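Local coordinates for alpha-fucosidase (PDB 2EAB), which probably removes terminal alpha-1,2-linked L-fucose by hydrolysis, this chain being the catalytic piece of a longer calcium-binding protein of Bifidobacterium bifidum, at residues A[102-107]-A[122-127]; A[209-214]-A[240-245]; A[513-518]-A[532-537]; A[642-647]-A[700-705]; A[774-779]-A[807-812]. One frame throughout, in Å; residues are numbered along the deposited sequence.

Contact 1. Residues A[102-107]-A[122-127]; sequences GATLRA and GNLTGG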
# COMPACT_ATOMS: atom_id res chain seq x y z
N GLY A 102 27.00 16.88 2.29
CA GLY A 102 27.03 16.17 3.56
C GLY A 102 27.52 16.96 4.76
O GLY A 102 27.40 16.48 5.89
N ALA A 103 28.06 18.15 4.54
CA ALA A 103 28.68 18.92 5.62
C ALA A 103 27.67 19.40 6.67
O ALA A 103 27.98 19.47 7.85
CB ALA A 103 29.48 20.10 5.08
N THR A 104 26.45 19.72 6.23
CA THR A 104 25.41 20.20 7.14
C THR A 104 25.03 19.10 8.13
O THR A 104 25.04 19.32 9.35
CB THR A 104 24.19 20.70 6.36
OG1 THR A 104 24.62 21.73 5.46
CG2 THR A 104 23.12 21.26 7.29
N LEU A 105 24.74 17.92 7.59
CA LEU A 105 24.42 16.75 8.39
C LEU A 105 25.58 16.37 9.31
O LEU A 105 25.38 16.10 10.49
CB LEU A 105 24.07 15.58 7.46
CG LEU A 105 23.74 14.23 8.09
CD1 LEU A 105 22.58 14.34 9.07
CD2 LEU A 105 23.42 13.22 7.00
N ARG A 106 26.79 16.35 8.76
CA ARG A 106 28.00 16.00 9.52
C ARG A 106 28.17 16.89 10.75
O ARG A 106 28.45 16.39 11.85
CB ARG A 106 29.22 16.08 8.60
CG ARG A 106 30.55 15.70 9.23
CD ARG A 106 31.68 15.73 8.19
NE ARG A 106 31.33 14.96 7.00
CZ ARG A 106 31.33 15.42 5.76
NH1 ARG A 106 31.69 16.68 5.49
NH2 ARG A 106 30.98 14.62 4.76
N ALA A 107 28.00 18.19 10.57
CA ALA A 107 28.18 19.14 11.66
C ALA A 107 27.10 19.01 12.74
O ALA A 107 27.40 19.16 13.93
CB ALA A 107 28.25 20.57 11.13
N GLY A 122 17.05 22.36 10.96
CA GLY A 122 16.20 23.08 10.02
C GLY A 122 16.75 23.36 8.63
O GLY A 122 15.99 23.60 7.70
N ASN A 123 18.08 23.34 8.48
CA ASN A 123 18.71 23.54 7.17
C ASN A 123 18.68 22.30 6.27
O ASN A 123 19.05 22.39 5.11
CB ASN A 123 20.16 24.03 7.31
CG ASN A 123 20.27 25.40 7.97
OD1 ASN A 123 19.29 26.13 8.11
ND2 ASN A 123 21.49 25.75 8.39
N LEU A 124 18.28 21.15 6.81
CA LEU A 124 18.25 19.92 6.02
C LEU A 124 16.95 19.81 5.23
O LEU A 124 16.06 19.04 5.57
CB LEU A 124 18.49 18.69 6.89
CG LEU A 124 19.90 18.54 7.46
CD1 LEU A 124 19.93 17.41 8.46
CD2 LEU A 124 20.94 18.31 6.36
N THR A 125 16.86 20.63 4.18
CA THR A 125 15.65 20.75 3.39
C THR A 125 15.94 20.79 1.90
O THR A 125 17.09 20.92 1.47
CB THR A 125 14.86 22.03 3.77
OG1 THR A 125 15.68 23.18 3.53
CG2 THR A 125 14.42 22.01 5.22
N GLY A 126 14.87 20.69 1.11
CA GLY A 126 14.92 20.81 -0.34
C GLY A 126 13.51 20.93 -0.86
O GLY A 126 12.58 21.23 -0.10
N GLY A 127 13.34 20.73 -2.16
CA GLY A 127 12.02 20.54 -2.74
C GLY A 127 11.11 21.75 -2.65
O GLY A 127 9.92 21.63 -2.37
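Leu124 turns both of its methyl groups toward the first turn of helix 103-113. Its CD2 lies 3.8 Å from CG2 of Thr104. The same Leu124 CD2 also reaches the backbone N of Leu105, at 4.0 Å. The Thr104 and Leu124 side chains pass each other in opposite directions. Leu124 CD1 takes a different neighbour, CD1 of Leu105, at 4.1 Å, and those two side chains cross at about a right angle. At the more exposed border, Thr104 CG2 touches CB of Asn123 at 4.1 Å.

The side-chain contacts are apolar, and no hydrogen bond spans the two segments. Thr104 manages this by its rotation. With chi1 at -57°, the methyl stands anti to the backbone N and faces the loop. The hydroxyl OG1 is hydrogen-bonded to Lys98 O instead.

The motif is a helix start packed on the loop that follows the same helix. Both segments lie in the N-terminal, family-65-like region of the chain. Gly102 is the N-cap. Its positive phi suits glycine, and its O accepts from Arg106 N at 2.9 Å. On the loop side, Leu124 is the centre of an inverse gamma turn. Further out, Leu105 and Leu124 both rest on Val562 of strand 558-565. Tyr462 OH holds Thr125 O, and the backbones of Gly102 and Val461 are hydrogen-bonded.

Contact 2. Residues A[209-214]-A[240-245]; sequences MPTNTN and LLYNSQ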
# COMPACT_ATOMS: atom_id res chain seq x y z
N MET A 209 -15.57 12.66 -23.47
CA MET A 209 -14.50 12.35 -22.53
C MET A 209 -13.67 13.59 -22.20
O MET A 209 -12.49 13.66 -22.53
CB MET A 209 -13.63 11.20 -23.05
CG MET A 209 -12.77 10.54 -21.98
SD MET A 209 -11.92 9.10 -22.65
CE MET A 209 -10.93 8.61 -21.25
N PRO A 210 -14.30 14.58 -21.53
CA PRO A 210 -13.59 15.81 -21.20
C PRO A 210 -12.48 15.57 -20.18
O PRO A 210 -12.67 14.85 -19.20
CB PRO A 210 -14.68 16.69 -20.58
CG PRO A 210 -15.69 15.73 -20.05
CD PRO A 210 -15.70 14.61 -21.05
N THR A 211 -11.33 16.18 -20.43
CA THR A 211 -10.26 16.20 -19.45
C THR A 211 -10.62 17.14 -18.32
O THR A 211 -11.43 18.07 -18.49
CB THR A 211 -8.94 16.63 -20.09
OG1 THR A 211 -9.19 17.75 -20.95
CG2 THR A 211 -8.32 15.48 -20.90
N ASN A 212 -10.04 16.91 -17.14
CA ASN A 212 -10.26 17.77 -16.00
C ASN A 212 -9.86 19.19 -16.39
O ASN A 212 -8.81 19.41 -16.98
CB ASN A 212 -9.44 17.28 -14.82
CG ASN A 212 -9.77 18.00 -13.53
OD1 ASN A 212 -9.59 19.22 -13.43
ND2 ASN A 212 -10.23 17.25 -12.53
N THR A 213 -10.72 20.15 -16.06
CA THR A 213 -10.55 21.52 -16.54
C THR A 213 -9.60 22.36 -15.68
O THR A 213 -9.48 23.57 -15.91
CB THR A 213 -11.92 22.23 -16.63
OG1 THR A 213 -12.54 22.25 -15.34
CG2 THR A 213 -12.84 21.50 -17.61
N ASN A 214 -8.93 21.74 -14.71
CA ASN A 214 -8.15 22.49 -13.73
C ASN A 214 -6.63 22.43 -13.87
O ASN A 214 -5.92 23.21 -13.23
CB ASN A 214 -8.58 22.11 -12.31
CG ASN A 214 -10.07 22.32 -12.10
OD1 ASN A 214 -10.83 21.35 -11.96
ND2 ASN A 214 -10.50 23.56 -12.10
N LEU A 240 4.28 16.51 -20.73
CA LEU A 240 3.87 15.10 -20.83
C LEU A 240 2.73 14.95 -21.84
O LEU A 240 1.74 15.67 -21.77
CB LEU A 240 3.41 14.58 -19.46
CG LEU A 240 3.17 13.07 -19.36
CD1 LEU A 240 4.49 12.32 -19.32
CD2 LEU A 240 2.35 12.74 -18.13
N LEU A 241 2.90 14.03 -22.78
CA LEU A 241 1.88 13.79 -23.80
C LEU A 241 0.80 12.87 -23.26
O LEU A 241 1.10 11.92 -22.55
CB LEU A 241 2.48 13.15 -25.05
CG LEU A 241 3.63 13.90 -25.74
CD1 LEU A 241 4.21 13.06 -26.86
CD2 LEU A 241 3.15 15.25 -26.27
N TYR A 242 -0.45 13.17 -23.60
CA TYR A 242 -1.56 12.30 -23.22
C TYR A 242 -2.52 12.09 -24.38
O TYR A 242 -2.67 12.96 -25.25
CB TYR A 242 -2.29 12.83 -21.98
CG TYR A 242 -2.95 14.19 -22.14
CD1 TYR A 242 -4.25 14.30 -22.63
CD2 TYR A 242 -2.27 15.36 -21.80
CE1 TYR A 242 -4.86 15.55 -22.78
CE2 TYR A 242 -2.87 16.60 -21.94
CZ TYR A 242 -4.16 16.69 -22.43
OH TYR A 242 -4.73 17.94 -22.56
N ASN A 243 -3.16 10.93 -24.39
CA ASN A 243 -4.05 10.52 -25.47
C ASN A 243 -5.05 9.52 -24.92
O ASN A 243 -4.66 8.52 -24.30
CB ASN A 243 -3.22 9.91 -26.61
CG ASN A 243 -4.05 9.60 -27.85
OD1 ASN A 243 -4.93 8.75 -27.83
ND2 ASN A 243 -3.74 10.28 -28.96
N SER A 244 -6.33 9.80 -25.12
CA SER A 244 -7.38 8.84 -24.80
C SER A 244 -8.32 8.69 -25.99
O SER A 244 -8.55 9.64 -26.74
CB SER A 244 -8.15 9.24 -23.55
OG SER A 244 -8.95 10.39 -23.78
N GLN A 245 -8.85 7.48 -26.15
CA GLN A 245 -9.74 7.16 -27.27
C GLN A 245 -10.89 6.29 -26.83
O GLN A 245 -10.71 5.38 -26.01
CB GLN A 245 -8.97 6.49 -28.41
CG GLN A 245 -7.96 7.42 -29.07
CD GLN A 245 -7.13 6.75 -30.14
OE1 GLN A 245 -7.62 5.94 -30.93
NE2 GLN A 245 -5.85 7.11 -30.18
O HOH W 1 -9.79 12.46 -22.20
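Met209 and Ser244 form the tight end of this contact. The Met209 chain runs extended from CG outward and lays its tip along the serine. SD is 3.4 Å from OG of Ser244. Met209 CE closes on CB of Ser244 at 3.7 Å. A water bridges the Met209 carbonyl and the Ser244 side chain. It donates to Met209 O at 3.0 Å and is hydrogen-bonded to Ser244 OG at 2.7 Å. The buried Ser244 hydroxyl thus has the water as a polar partner, with the methionine sulfur beside it.

Thr211 and Tyr242 touch more lightly. Thr211 CG2 meets CE1 of Tyr242 at 3.9 Å, set obliquely to the ring. Chi1 of Thr211 is 44°, which puts CG2 anti to the carbonyl carbon. Both polar ends go to one outside acid: Thr211 OG1 and Tyr242 OH each bond to Glu220 OE1. Sharing this carboxylate probably keeps the ring and the threonine in step.

Beyond Thr211 the loop leaves the strand and reaches solvent at Thr213 and Asn214. Here it is held by its own Asx turn, in which Asn214 N donates to Asn212 OD1 at 2.9 Å.

Segment 209-214 follows strand 203-208 of the seven-stranded antiparallel sheet and leads to strand 217-225 of the nine-stranded one. Strand 241-250 belongs to the second sheet. A loop that crosses between two such layers and packs on the second is consistent with the beta-sandwich expected of this N-terminal domain.

Contact 3. Residues A[513-518]-A[532-537]; sequences QNVYEA and YALLKE. With EDO (1,2-ethanediol), chain G.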
# COMPACT_ATOMS: atom_id res chain seq x y z
N GLN A 513 11.80 -2.97 3.51
CA GLN A 513 11.14 -4.10 4.18
C GLN A 513 10.08 -4.71 3.28
O GLN A 513 10.03 -5.94 3.12
CB GLN A 513 10.52 -3.70 5.50
CG GLN A 513 11.51 -3.41 6.60
CD GLN A 513 10.87 -3.31 7.97
OE1 GLN A 513 10.03 -4.14 8.32
NE2 GLN A 513 11.28 -2.32 8.75
N ASN A 514 9.22 -3.87 2.70
CA ASN A 514 8.18 -4.37 1.80
C ASN A 514 8.78 -5.11 0.62
O ASN A 514 8.25 -6.12 0.17
CB ASN A 514 7.32 -3.22 1.27
CG ASN A 514 6.50 -2.53 2.33
OD1 ASN A 514 5.29 -2.77 2.47
ND2 ASN A 514 7.13 -1.63 3.07
N VAL A 515 9.91 -4.59 0.13
CA VAL A 515 10.61 -5.20 -0.99
C VAL A 515 11.18 -6.57 -0.60
O VAL A 515 10.97 -7.55 -1.32
CB VAL A 515 11.72 -4.26 -1.55
CG1 VAL A 515 12.55 -4.96 -2.60
CG2 VAL A 515 11.09 -3.00 -2.13
N TYR A 516 11.87 -6.64 0.54
CA TYR A 516 12.45 -7.90 0.98
C TYR A 516 11.37 -8.97 1.22
O TYR A 516 11.61 -10.16 1.00
CB TYR A 516 13.34 -7.73 2.22
CG TYR A 516 14.00 -9.03 2.60
CD1 TYR A 516 15.02 -9.57 1.82
CD2 TYR A 516 13.56 -9.77 3.70
CE1 TYR A 516 15.60 -10.79 2.13
CE2 TYR A 516 14.15 -11.00 4.03
CZ TYR A 516 15.17 -11.50 3.23
OH TYR A 516 15.76 -12.71 3.52
N GLU A 517 10.19 -8.55 1.67
CA GLU A 517 9.10 -9.49 1.87
C GLU A 517 8.71 -10.25 0.60
O GLU A 517 8.24 -11.38 0.68
CB GLU A 517 7.88 -8.80 2.48
CG GLU A 517 8.11 -8.33 3.89
CD GLU A 517 6.89 -8.41 4.77
OE1 GLU A 517 5.76 -8.28 4.25
OE2 GLU A 517 7.06 -8.62 5.99
N ALA A 518 8.93 -9.65 -0.56
CA ALA A 518 8.68 -10.36 -1.81
C ALA A 518 9.50 -11.64 -1.89
O ALA A 518 9.02 -12.65 -2.41
CB ALA A 518 8.95 -9.47 -3.01
N TYR A 532 18.62 -8.25 -2.71
CA TYR A 532 19.97 -8.19 -2.20
C TYR A 532 20.72 -6.97 -2.72
O TYR A 532 21.38 -6.27 -1.96
CB TYR A 532 20.77 -9.47 -2.50
CG TYR A 532 22.22 -9.34 -2.10
CD1 TYR A 532 22.58 -9.32 -0.75
CD2 TYR A 532 23.23 -9.19 -3.05
CE1 TYR A 532 23.90 -9.17 -0.36
CE2 TYR A 532 24.56 -9.04 -2.67
CZ TYR A 532 24.89 -9.04 -1.32
OH TYR A 532 26.19 -8.89 -0.91
N ALA A 533 20.63 -6.72 -4.03
CA ALA A 533 21.30 -5.56 -4.61
C ALA A 533 20.85 -4.26 -3.93
O ALA A 533 21.68 -3.44 -3.55
CB ALA A 533 21.07 -5.50 -6.12
N LEU A 534 19.54 -4.10 -3.75
CA LEU A 534 19.01 -2.91 -3.08
C LEU A 534 19.49 -2.78 -1.64
O LEU A 534 19.90 -1.70 -1.20
CB LEU A 534 17.48 -2.91 -3.11
CG LEU A 534 16.84 -2.59 -4.46
CD1 LEU A 534 15.38 -3.02 -4.49
CD2 LEU A 534 16.97 -1.11 -4.80
N LEU A 535 19.43 -3.90 -0.91
CA LEU A 535 19.81 -3.91 0.50
C LEU A 535 21.30 -3.69 0.69
O LEU A 535 21.70 -3.04 1.65
CB LEU A 535 19.38 -5.22 1.16
CG LEU A 535 17.88 -5.31 1.48
CD1 LEU A 535 17.48 -6.75 1.72
CD2 LEU A 535 17.53 -4.44 2.68
N LYS A 536 22.10 -4.25 -0.21
CA LYS A 536 23.55 -4.11 -0.14
C LYS A 536 23.94 -2.63 -0.19
O LYS A 536 24.72 -2.16 0.64
CB LYS A 536 24.19 -4.87 -1.30
CG LYS A 536 25.71 -4.75 -1.39
CD LYS A 536 26.22 -5.48 -2.63
CE LYS A 536 27.72 -5.27 -2.81
NZ LYS A 536 28.25 -5.99 -4.00
N GLU A 537 23.40 -1.90 -1.16
CA GLU A 537 23.78 -0.51 -1.32
C GLU A 537 23.21 0.39 -0.23
O GLU A 537 23.89 1.31 0.22
CB GLU A 537 23.44 0.01 -2.72
CG GLU A 537 23.76 1.49 -2.92
CD GLU A 537 23.84 1.92 -4.38
OE1 GLU A 537 23.88 1.07 -5.30
OE2 GLU A 537 23.90 3.14 -4.60
C1 EDO G . 3.50 -7.74 8.25
O1 EDO G . 3.44 -9.13 8.83
C2 EDO G . 2.94 -7.86 6.78
O2 EDO G . 3.76 -8.83 6.08
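Tyr516 and Leu535 meet with their side chains at about a right angle. Leu535 CD1 comes up obliquely to the tyrosine ring, 3.7 Å from CD1 of Tyr516. The ring gets there because CG of Tyr516 lies anti to the backbone N (chi1 -176°). One step along each helix the pattern repeats with smaller groups. Val515 CG1 touches Leu534 CD1 at 3.9 Å, and these side chains also cross at about a right angle. Each leucine uses one branch, CD1, for its contact. The backbones stay well apart, with CA of Tyr516 8.2 Å from CA of Tyr532. Only side chains meet between the two segments, and no hydrogen bond joins them.

Glu517 serves another side of its helix. Its OE1 accepts a hydrogen bond from O2 of a bound ethanediol at 2.8 Å. Its OE2 forms a salt bridge with Arg820 and also holds a Tris molecule; both small molecules are probably from the crystallisation liquor. An alanine at Glu517 would probably leave Arg820 without this acidic mate and the ethanediol hydroxyl without this acceptor. The nearest side-chain atoms of Tyr516 and Glu520 are about 3 Å apart. Glu520 binds calcium in a structure of this protein, though no ion is bound there in this chain.

Helices 507-520 and 525-546 follow each other in the chain and run roughly antiparallel, as a helical hairpin of the catalytic domain. Helix 442-450 covers Val515 and Leu534 through Val448 and Glu449. Helix 577-596 borders Tyr516 through Asp589 and Glu592.

Contact 4. Residues A[642-647]-A[700-705]; sequences IEVGDS and MDAAKT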
# COMPACT_ATOMS: atom_id res chain seq x y z
N ILE A 642 15.92 -1.12 21.19
CA ILE A 642 14.85 -1.17 22.19
C ILE A 642 15.37 -1.02 23.61
O ILE A 642 16.26 -1.76 24.04
CB ILE A 642 14.03 -2.48 22.10
CG1 ILE A 642 13.43 -2.67 20.71
CG2 ILE A 642 12.94 -2.52 23.19
CD1 ILE A 642 12.52 -1.53 20.22
N GLU A 643 14.80 -0.06 24.32
CA GLU A 643 15.00 0.07 25.76
C GLU A 643 13.64 0.24 26.42
O GLU A 643 12.80 1.00 25.95
CB GLU A 643 15.87 1.28 26.09
CG GLU A 643 17.33 1.08 25.78
CD GLU A 643 18.24 2.10 26.45
OE1 GLU A 643 17.73 3.07 27.05
OE2 GLU A 643 19.46 1.91 26.36
N VAL A 644 13.44 -0.49 27.52
CA VAL A 644 12.24 -0.36 28.32
C VAL A 644 12.48 0.71 29.38
O VAL A 644 13.48 0.65 30.11
CB VAL A 644 11.83 -1.70 28.97
CG1 VAL A 644 10.58 -1.54 29.82
CG2 VAL A 644 11.60 -2.77 27.89
N GLY A 645 11.58 1.68 29.46
CA GLY A 645 11.72 2.81 30.37
C GLY A 645 11.09 2.61 31.74
O GLY A 645 10.64 1.51 32.08
N ASP A 646 11.06 3.69 32.50
CA ASP A 646 10.66 3.65 33.91
C ASP A 646 9.15 3.50 34.12
O ASP A 646 8.70 3.28 35.24
CB ASP A 646 11.21 4.87 34.65
CG ASP A 646 12.73 4.93 34.60
OD1 ASP A 646 13.38 3.97 35.06
OD2 ASP A 646 13.27 5.94 34.10
N SER A 647 8.38 3.62 33.03
CA SER A 647 6.94 3.38 33.07
C SER A 647 6.60 2.02 32.47
O SER A 647 5.43 1.72 32.23
CB SER A 647 6.19 4.49 32.34
OG SER A 647 6.59 5.78 32.79
N MET A 700 7.49 -7.42 24.49
CA MET A 700 6.06 -7.39 24.16
C MET A 700 5.22 -6.73 25.26
O MET A 700 4.31 -5.95 24.96
CB MET A 700 5.52 -8.79 23.82
CG MET A 700 4.07 -8.78 23.34
SD MET A 700 3.79 -7.73 21.89
CE MET A 700 4.51 -8.76 20.62
N ASP A 701 5.51 -7.03 26.52
CA ASP A 701 4.79 -6.40 27.63
C ASP A 701 4.96 -4.88 27.58
O ASP A 701 4.01 -4.14 27.82
CB ASP A 701 5.28 -6.93 28.99
CG ASP A 701 4.82 -8.35 29.27
OD1 ASP A 701 3.97 -8.89 28.53
OD2 ASP A 701 5.32 -8.93 30.26
N ALA A 702 6.18 -4.45 27.27
CA ALA A 702 6.48 -3.02 27.16
C ALA A 702 5.76 -2.38 25.97
O ALA A 702 5.26 -1.25 26.06
CB ALA A 702 7.97 -2.81 27.07
N ALA A 703 5.70 -3.11 24.85
CA ALA A 703 5.00 -2.62 23.67
C ALA A 703 3.51 -2.50 23.92
O ALA A 703 2.88 -1.52 23.51
CB ALA A 703 5.28 -3.51 22.47
N LYS A 704 2.94 -3.48 24.63
CA LYS A 704 1.54 -3.42 25.01
C LYS A 704 1.26 -2.20 25.91
O LYS A 704 0.25 -1.53 25.75
CB LYS A 704 1.10 -4.71 25.70
CG LYS A 704 0.98 -5.93 24.79
CD LYS A 704 0.62 -7.15 25.63
CE LYS A 704 0.59 -8.45 24.85
NZ LYS A 704 0.30 -9.60 25.75
N THR A 705 2.17 -1.92 26.84
CA THR A 705 2.07 -0.74 27.70
C THR A 705 2.10 0.54 26.86
O THR A 705 1.25 1.42 27.03
CB THR A 705 3.17 -0.75 28.76
OG1 THR A 705 2.96 -1.86 29.63
CG2 THR A 705 3.16 0.54 29.59
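Val644 packs on Ala702 by both of its methyl branches. Its CB stands 4.4 Å from CB of Ala702, already facing the helix. From there the chain forks. Val644 CG1 reaches CB of Ala702 at 4.0 Å. The other branch, Val644 CG2, comes closer to the same Ala702 CB, at 3.7 Å. The fork is set by chi1 of 179°, with CG1 anti to the backbone N and CG2 anti to the carbonyl carbon. The alanine methyl therefore meets both prongs of the valine. Its small size lets the loop lie close, with CA of Val644 6.4 Å from CA of Ala702.

A second touch lies one helical turn further on. Thr705 CG2 approaches the backbone O of Ser647 at 3.7 Å. Here the loop offers its main chain rather than a side chain. The Ser647 hydroxyl is turned to another partner, the backbone N of Leu659. Ala702 and Thr705 are three residues apart and so lie on the same face of the helix. The helix is held by bonds such as Thr705 N to Asp701 O, 3.0 Å. Nothing polar links the two segments.

Outside the contact, Glu643 pairs with Arg557 and Lys651. Ile642 rests on Thr577 and Ser581 of helix 577-596.

Segment 642-647 belongs to the long, mostly irregular connection from helix 632-639 to helix 697-711. It folds back onto the very helix it leads into. This is a loop-on-helix contact within the family 95 catalytic domain, expected from its six-hairpin family to be an (alpha/alpha)6 barrel.

Contact 5. Residues A[774-779]-A[807-812]; sequences SGVDEM and DAWAGG. With EDO (1,2-ethanediol), chain G.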
# COMPACT_ATOMS: atom_id res chain seq x y z
N SER A 774 -4.54 -6.31 5.74
CA SER A 774 -3.35 -6.82 6.40
C SER A 774 -3.64 -7.18 7.85
O SER A 774 -3.20 -8.23 8.34
CB SER A 774 -2.21 -5.81 6.34
OG SER A 774 -1.08 -6.29 7.04
N GLY A 775 -4.38 -6.32 8.55
CA GLY A 775 -4.67 -6.53 9.96
C GLY A 775 -5.47 -7.79 10.22
O GLY A 775 -5.19 -8.54 11.15
N VAL A 776 -6.47 -8.03 9.38
CA VAL A 776 -7.24 -9.27 9.46
C VAL A 776 -6.33 -10.47 9.21
O VAL A 776 -6.38 -11.46 9.95
CB VAL A 776 -8.45 -9.26 8.50
CG1 VAL A 776 -9.14 -10.61 8.49
CG2 VAL A 776 -9.43 -8.16 8.91
N ASP A 777 -5.48 -10.39 8.19
CA ASP A 777 -4.51 -11.46 7.94
C ASP A 777 -3.69 -11.75 9.19
O ASP A 777 -3.53 -12.90 9.56
CB ASP A 777 -3.58 -11.12 6.77
CG ASP A 777 -4.23 -11.31 5.41
OD1 ASP A 777 -5.41 -11.69 5.36
OD2 ASP A 777 -3.55 -11.07 4.39
N GLU A 778 -3.18 -10.69 9.84
CA GLU A 778 -2.32 -10.86 11.00
C GLU A 778 -3.06 -11.44 12.21
O GLU A 778 -2.45 -12.08 13.05
CB GLU A 778 -1.61 -9.55 11.38
CG GLU A 778 -0.68 -8.98 10.30
CD GLU A 778 0.56 -9.82 10.03
OE1 GLU A 778 1.29 -10.17 10.98
OE2 GLU A 778 0.82 -10.10 8.84
N MET A 779 -4.37 -11.23 12.29
CA MET A 779 -5.16 -11.88 13.34
C MET A 779 -5.23 -13.39 13.15
O MET A 779 -5.21 -14.15 14.12
CB MET A 779 -6.57 -11.31 13.41
CG MET A 779 -6.63 -9.97 14.12
SD MET A 779 -8.30 -9.49 14.58
CE MET A 779 -8.72 -8.74 13.02
N ASP A 807 -12.57 -13.08 20.17
CA ASP A 807 -13.67 -13.85 20.74
C ASP A 807 -14.97 -13.65 19.95
O ASP A 807 -15.84 -14.52 19.94
CB ASP A 807 -13.89 -13.50 22.22
CG ASP A 807 -12.71 -13.89 23.10
OD1 ASP A 807 -11.86 -14.70 22.68
OD2 ASP A 807 -12.64 -13.39 24.24
N ALA A 808 -15.08 -12.50 19.27
CA ALA A 808 -16.23 -12.19 18.42
C ALA A 808 -16.39 -13.16 17.25
O ALA A 808 -17.49 -13.32 16.72
CB ALA A 808 -16.13 -10.76 17.91
N TRP A 809 -15.29 -13.80 16.84
CA TRP A 809 -15.32 -14.77 15.76
C TRP A 809 -15.10 -16.17 16.33
O TRP A 809 -14.01 -16.74 16.20
CB TRP A 809 -14.26 -14.45 14.70
CG TRP A 809 -14.34 -13.06 14.09
CD1 TRP A 809 -15.40 -12.19 14.11
CD2 TRP A 809 -13.32 -12.43 13.31
NE1 TRP A 809 -15.09 -11.04 13.42
CE2 TRP A 809 -13.81 -11.16 12.92
CE3 TRP A 809 -12.03 -12.80 12.92
CZ2 TRP A 809 -13.06 -10.27 12.15
CZ3 TRP A 809 -11.28 -11.91 12.16
CH2 TRP A 809 -11.80 -10.66 11.78
N ALA A 810 -16.13 -16.72 16.97
CA ALA A 810 -16.03 -18.00 17.68
C ALA A 810 -15.73 -19.17 16.75
O ALA A 810 -15.02 -20.11 17.12
CB ALA A 810 -17.31 -18.26 18.47
N GLY A 811 -16.27 -19.10 15.54
CA GLY A 811 -16.06 -20.13 14.54
C GLY A 811 -15.90 -19.52 13.17
O GLY A 811 -16.37 -18.41 12.90
N GLY A 812 -15.22 -20.23 12.28
CA GLY A 812 -15.01 -19.74 10.94
C GLY A 812 -13.97 -20.54 10.19
O GLY A 812 -13.45 -21.54 10.70
C1 EDO G . 3.50 -7.74 8.25
O1 EDO G . 3.44 -9.13 8.83
C2 EDO G . 2.94 -7.86 6.78
O2 EDO G . 3.76 -8.83 6.08
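Met779 and Trp809 are the nearest pair of the two backbones, yet their CA atoms are 10.8 Å apart, so long side chains must span the distance. The indole of Trp809 reaches toward helix 767-780 with its six-membered ring foremost. Met779 CE sits 3.8 Å from CH2 of Trp809. The bend at chi3 (-85°) swings the methyl CE to the ring. SD lies 5.1 Å from the centroid of the six-membered ring of Trp809, 37° off its normal, an oblique Met-aromatic contact. Val776 CG1 adds a looser touch on the same Trp809 CH2, at 4.2 Å.

Outside the pair, Tyr742 meets the indole with its ring plane at about 70°, and Glu372 takes the bond from Trp809 NE1.

On another side of the helix, Glu778 OE2 accepts from O1 of the bound ethanediol at 2.8 Å. Its OE1 makes a salt bridge with Arg734. A leucine at Glu778 is likely to leave the Arg734 charge without this mate and the ethanediol without this acceptor.

The contact between these two segments is thus buried and largely apolar, resting on dispersion and sulfur-aromatic attraction, while the indole N-H is satisfied by an acid outside it.

In the fold
The five contacts come in series along the chain, and none touches another. Contacts 1 and 2 fall in the N-terminal region, with centres 40 Å apart. Contact 2 packs on the nine-stranded sheet, whereas contact 1 joins a helix to a loop. Contacts 3 and 4 both lie in the helical catalytic domain, their centres 29 Å apart. Contact 5 ties that domain to the C-terminal one. Contacts 3 and 5 come within about 7 Å at their nearest atoms, and one ethanediol is bound by both Glu517 and Glu778. Contacts 2 and 4 are farthest apart, 53 Å between centres. Together they sample the beta-rich N-terminal region, the helical catalytic domain and its junction with the C-terminal domain.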